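Local coordinates for protein H127A/Y244A mutant of alginate lyase AlyC3 in complex with dimannuronate (Psychromonas sp., PDB 7C8F) that probably cleaves alginate by beta-elimination, as a polysaccharide lyase of family PL7, at residues Ala15-Phe20 and Val60-Glu65; Ser98-Ile103 and Ala202-Ile207. All blocks are in the same frame, centred on the assembly; numbering follows the deposited sequence.

Interaction 1: Ala15-Phe20 and Val60-Glu65; sequences ANYTQF and VDKKSE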
# COMPACT_ATOMS: atom_id res chain seq x y z
N ALA B 15 33.62 14.21 7.63
CA ALA B 15 33.61 14.95 6.38
C ALA B 15 35.00 15.21 5.81
O ALA B 15 35.12 15.60 4.65
CB ALA B 15 32.85 16.26 6.55
N ASN B 16 36.06 14.96 6.58
CA ASN B 16 37.42 15.16 6.09
C ASN B 16 38.00 13.92 5.41
O ASN B 16 39.16 13.95 5.00
CB ASN B 16 38.35 15.59 7.23
CG ASN B 16 38.21 17.06 7.55
OD1 ASN B 16 37.78 17.85 6.71
ND2 ASN B 16 38.58 17.44 8.77
N TYR B 17 37.23 12.84 5.28
CA TYR B 17 37.75 11.60 4.72
C TYR B 17 37.05 11.31 3.40
O TYR B 17 35.83 11.12 3.36
CB TYR B 17 37.62 10.44 5.72
CG TYR B 17 38.57 10.66 6.87
CD1 TYR B 17 38.22 11.47 7.94
CD2 TYR B 17 39.84 10.08 6.87
CE1 TYR B 17 39.10 11.70 8.99
CE2 TYR B 17 40.72 10.30 7.91
CZ TYR B 17 40.35 11.10 8.97
OH TYR B 17 41.22 11.33 10.01
N THR B 18 37.83 11.28 2.32
CA THR B 18 37.26 11.20 0.98
C THR B 18 36.40 9.96 0.80
O THR B 18 35.43 9.99 0.04
CB THR B 18 38.35 11.23 -0.09
OG1 THR B 18 39.35 10.25 0.19
CG2 THR B 18 38.99 12.62 -0.16
N GLN B 19 36.75 8.85 1.47
CA GLN B 19 36.02 7.61 1.25
C GLN B 19 34.61 7.67 1.79
O GLN B 19 33.76 6.87 1.36
CB GLN B 19 36.79 6.40 1.81
CG GLN B 19 36.98 6.40 3.32
CD GLN B 19 38.32 7.00 3.73
OE1 GLN B 19 38.70 8.08 3.26
NE2 GLN B 19 39.04 6.30 4.60
N PHE B 20 34.33 8.59 2.72
CA PHE B 20 32.98 8.77 3.26
C PHE B 20 32.27 10.02 2.76
O PHE B 20 31.07 10.17 3.01
CB PHE B 20 33.03 8.81 4.80
CG PHE B 20 33.76 7.64 5.41
CD1 PHE B 20 33.30 6.34 5.21
CD2 PHE B 20 34.90 7.83 6.17
CE1 PHE B 20 33.97 5.26 5.76
CE2 PHE B 20 35.58 6.75 6.72
CZ PHE B 20 35.11 5.46 6.51
N VAL B 60 35.78 9.64 12.92
CA VAL B 60 36.68 8.77 12.18
C VAL B 60 37.92 8.54 13.03
O VAL B 60 38.51 9.50 13.55
CB VAL B 60 37.02 9.32 10.79
CG1 VAL B 60 38.19 8.56 10.21
CG2 VAL B 60 35.82 9.18 9.86
N ASP B 61 38.27 7.27 13.22
CA ASP B 61 39.50 6.94 13.92
C ASP B 61 40.69 7.31 13.04
O ASP B 61 40.83 6.80 11.93
CB ASP B 61 39.51 5.45 14.23
CG ASP B 61 40.73 5.03 15.03
OD1 ASP B 61 41.80 4.83 14.41
OD2 ASP B 61 40.62 4.90 16.26
N LYS B 62 41.55 8.20 13.54
CA LYS B 62 42.60 8.74 12.69
C LYS B 62 43.60 7.67 12.26
O LYS B 62 44.18 7.76 11.18
CB LYS B 62 43.30 9.92 13.37
CG LYS B 62 42.47 11.19 13.43
CD LYS B 62 43.33 12.39 13.83
CE LYS B 62 42.60 13.70 13.63
NZ LYS B 62 43.50 14.87 13.88
N LYS B 63 43.80 6.65 13.09
CA LYS B 63 44.78 5.63 12.75
C LYS B 63 44.22 4.63 11.74
O LYS B 63 44.88 4.32 10.73
CB LYS B 63 45.27 4.92 14.01
CG LYS B 63 46.40 3.94 13.76
CD LYS B 63 47.58 4.22 14.68
CE LYS B 63 48.69 3.22 14.45
NZ LYS B 63 48.21 1.82 14.64
N SER B 64 43.02 4.11 11.98
CA SER B 64 42.43 3.11 11.10
C SER B 64 41.61 3.72 9.97
O SER B 64 41.37 3.04 8.97
CB SER B 64 41.53 2.16 11.90
OG SER B 64 40.38 2.85 12.39
N GLU B 65 41.23 4.99 10.09
CA GLU B 65 40.29 5.66 9.18
C GLU B 65 38.93 4.98 9.13
O GLU B 65 38.21 5.12 8.14
CB GLU B 65 40.87 5.85 7.77
CG GLU B 65 42.18 6.66 7.76
CD GLU B 65 42.51 7.27 6.41
OE1 GLU B 65 41.70 7.15 5.47
OE2 GLU B 65 43.58 7.90 6.30
O HOH W 1 43.78 10.01 9.69
O HOH W 2 38.36 3.79 5.88
O HOH W 3 41.20 8.91 3.05
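Y17 rests its ring on V60 in a CH-pi contact at the rim of the beta-jelly roll. The CG1 methyl of V60 lies over the centre of one ring face, 3.5 Å from the Y17 centroid and 12° off the normal. V60 CG1 stands anti to its backbone N (chi1 167°), which points it at the tyrosine. The other methyl, V60 CG2, is 4.0 Å from F20 CE2. F20 brings its ring edge to E65, with CE2 3.4 Å from E65 O. On this tight side V60 and F20 also pack on L67.

The other side is polar and watery. Q19 NE2 donates to E65 OE1 at 2.9 Å, almost straight at 175°. The acceptor lies in the amide plane and uses its anti lone pair. The same E65 OE1 comes to the edge of the Y17 ring, 3.7 Å from CD2. A water donates to both Q19 OE1 and E65 OE1. In the loop after strand 58-60, S64 N donates to D61 OD1, an Asx motif. K62 CG passes the phenol oxygen, and K62 NZ bonds to G9 O. With an alanine in place of Y17, V60 CG1 would probably lose its aromatic cover and K62 O its water-mediated tie to the phenol oxygen. In that tie, one water lies 2.9 Å from Y17 OH and donates to K62 O at 2.7 Å.

Interaction 2: Ser98-Ile103 and Ala202-Ile207; sequences SAEVEI and ATAFDI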
# COMPACT_ATOMS: atom_id res chain seq x y z
N SER B 98 26.75 -0.07 0.29
CA SER B 98 27.90 -0.93 0.47
C SER B 98 28.67 -0.56 1.70
O SER B 98 29.02 0.56 1.86
CB SER B 98 28.83 -0.83 -0.73
OG SER B 98 28.20 -1.12 -1.92
N ALA B 99 28.94 -1.55 2.53
CA ALA B 99 29.67 -1.33 3.73
C ALA B 99 30.66 -2.43 4.06
O ALA B 99 30.54 -3.49 3.60
CB ALA B 99 28.68 -1.20 4.88
N GLU B 100 31.64 -2.08 4.87
CA GLU B 100 32.58 -3.04 5.45
C GLU B 100 32.53 -2.69 6.92
O GLU B 100 32.83 -1.62 7.29
CB GLU B 100 33.97 -2.98 4.89
CG GLU B 100 34.03 -3.43 3.47
CD GLU B 100 35.38 -3.27 2.82
OE1 GLU B 100 36.27 -2.73 3.49
OE2 GLU B 100 35.50 -3.68 1.68
N VAL B 101 32.10 -3.62 7.75
CA VAL B 101 31.87 -3.39 9.14
C VAL B 101 32.45 -4.41 10.10
O VAL B 101 32.49 -5.57 9.81
CB VAL B 101 30.34 -3.48 9.38
CG1 VAL B 101 29.97 -3.03 10.76
CG2 VAL B 101 29.58 -2.69 8.35
N GLU B 102 32.86 -3.92 11.25
CA GLU B 102 33.30 -4.70 12.37
C GLU B 102 32.56 -4.24 13.62
O GLU B 102 32.57 -3.11 13.94
CB GLU B 102 34.80 -4.56 12.60
CG GLU B 102 35.32 -5.42 13.74
CD GLU B 102 36.82 -5.31 13.93
OE1 GLU B 102 37.48 -4.65 13.15
OE2 GLU B 102 37.30 -5.88 14.89
N ILE B 103 31.91 -5.15 14.30
CA ILE B 103 31.25 -4.85 15.56
C ILE B 103 32.23 -5.13 16.69
O ILE B 103 32.81 -6.23 16.77
CB ILE B 103 29.96 -5.69 15.72
CG1 ILE B 103 29.07 -5.53 14.48
CG2 ILE B 103 29.21 -5.28 16.99
CD1 ILE B 103 28.55 -4.13 14.26
N ALA B 202 36.82 -7.00 9.52
CA ALA B 202 35.65 -6.41 8.89
C ALA B 202 34.97 -7.41 7.97
O ALA B 202 35.60 -8.32 7.43
CB ALA B 202 36.05 -5.18 8.08
N THR B 203 33.66 -7.25 7.82
CA THR B 203 32.86 -8.05 6.91
C THR B 203 32.18 -7.11 5.93
O THR B 203 31.63 -6.07 6.33
CB THR B 203 31.80 -8.83 7.70
OG1 THR B 203 32.46 -9.74 8.61
CG2 THR B 203 30.91 -9.65 6.77
N ALA B 204 32.20 -7.47 4.65
CA ALA B 204 31.61 -6.64 3.60
C ALA B 204 30.15 -7.00 3.41
O ALA B 204 29.79 -8.18 3.29
CB ALA B 204 32.36 -6.84 2.29
N PHE B 205 29.30 -5.98 3.33
CA PHE B 205 27.89 -6.15 3.02
C PHE B 205 27.52 -5.24 1.85
O PHE B 205 27.83 -4.05 1.88
CB PHE B 205 27.00 -5.78 4.21
CG PHE B 205 27.25 -6.61 5.43
CD1 PHE B 205 28.23 -6.25 6.34
CD2 PHE B 205 26.50 -7.76 5.67
CE1 PHE B 205 28.48 -7.00 7.47
CE2 PHE B 205 26.75 -8.53 6.81
CZ PHE B 205 27.74 -8.14 7.71
N ASP B 206 26.86 -5.80 0.84
CA ASP B 206 26.34 -5.01 -0.27
C ASP B 206 24.86 -5.29 -0.39
O ASP B 206 24.46 -6.45 -0.60
CB ASP B 206 27.07 -5.34 -1.58
CG ASP B 206 28.56 -5.10 -1.49
OD1 ASP B 206 28.97 -3.94 -1.27
OD2 ASP B 206 29.34 -6.07 -1.66
N ILE B 207 24.04 -4.25 -0.23
CA ILE B 207 22.59 -4.36 -0.25
C ILE B 207 22.09 -3.62 -1.47
O ILE B 207 22.31 -2.41 -1.60
CB ILE B 207 21.97 -3.76 1.02
CG1 ILE B 207 22.52 -4.42 2.28
CG2 ILE B 207 20.43 -3.84 0.92
CD1 ILE B 207 22.17 -3.69 3.55
O HOH W 4 30.91 -3.77 0.70
O HOH W 5 33.08 -8.12 10.85
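S98 and D206 meet because OG of the one and CG of the other each stand anti to their own carbonyl carbon (chi1 -56° and -58°). S98 OG then donates to D206 OD1 at 3.0 Å, reaching it on the anti side, 22° out of the carboxylate plane. The two residues form a non-hydrogen-bonded pair of an antiparallel strand pairing, so this side-chain bond adds a tie where the backbone makes none. The next pair, A99 with F205, is hydrogen-bonded both ways: A99 N to F205 O and F205 N to A99 O are each 2.8 Å. V101 and T203 repeat this at 2.9 Å for V101 N to T203 O. Between them E100 faces A204, with E100 CG 4.0 Å from A204 CB; E100 OE1 is held by N256. A water donates to V101 O and accepts from T203 OG1. On the buried face V101 CG2 approaches the F205 ring obliquely, 4.3 Å from CD1. F205 also makes edge-to-face contacts with F122 and F158. Strand 250-264 flanks 98-103 in the sheet, strand 213-218 flanks 203-207, and strand 119-129 of the other sheet packs against the face of V101 and F205.

In the fold
Interaction 2 joins two inner strands of the seven-stranded sheet. Interaction 1 sits at the outer edge of that sheet, where strand 58-60 ends and the start of helix 18-25 packs on the loop that follows. Strands 67-72 and 250-264 come between them in the sheet. The centres of the two interactions are about 16 Å apart and their nearest atoms about 7 Å. The centre of interaction 1 is about 20 Å from the chain centre, that of interaction 2 about 11 Å. Neither supplies a residue to the glycan pocket. Interaction 2 is linked to it indirectly: its buried face packs on F122 and L123, and the next residue of that strand, Q124, lines the pocket.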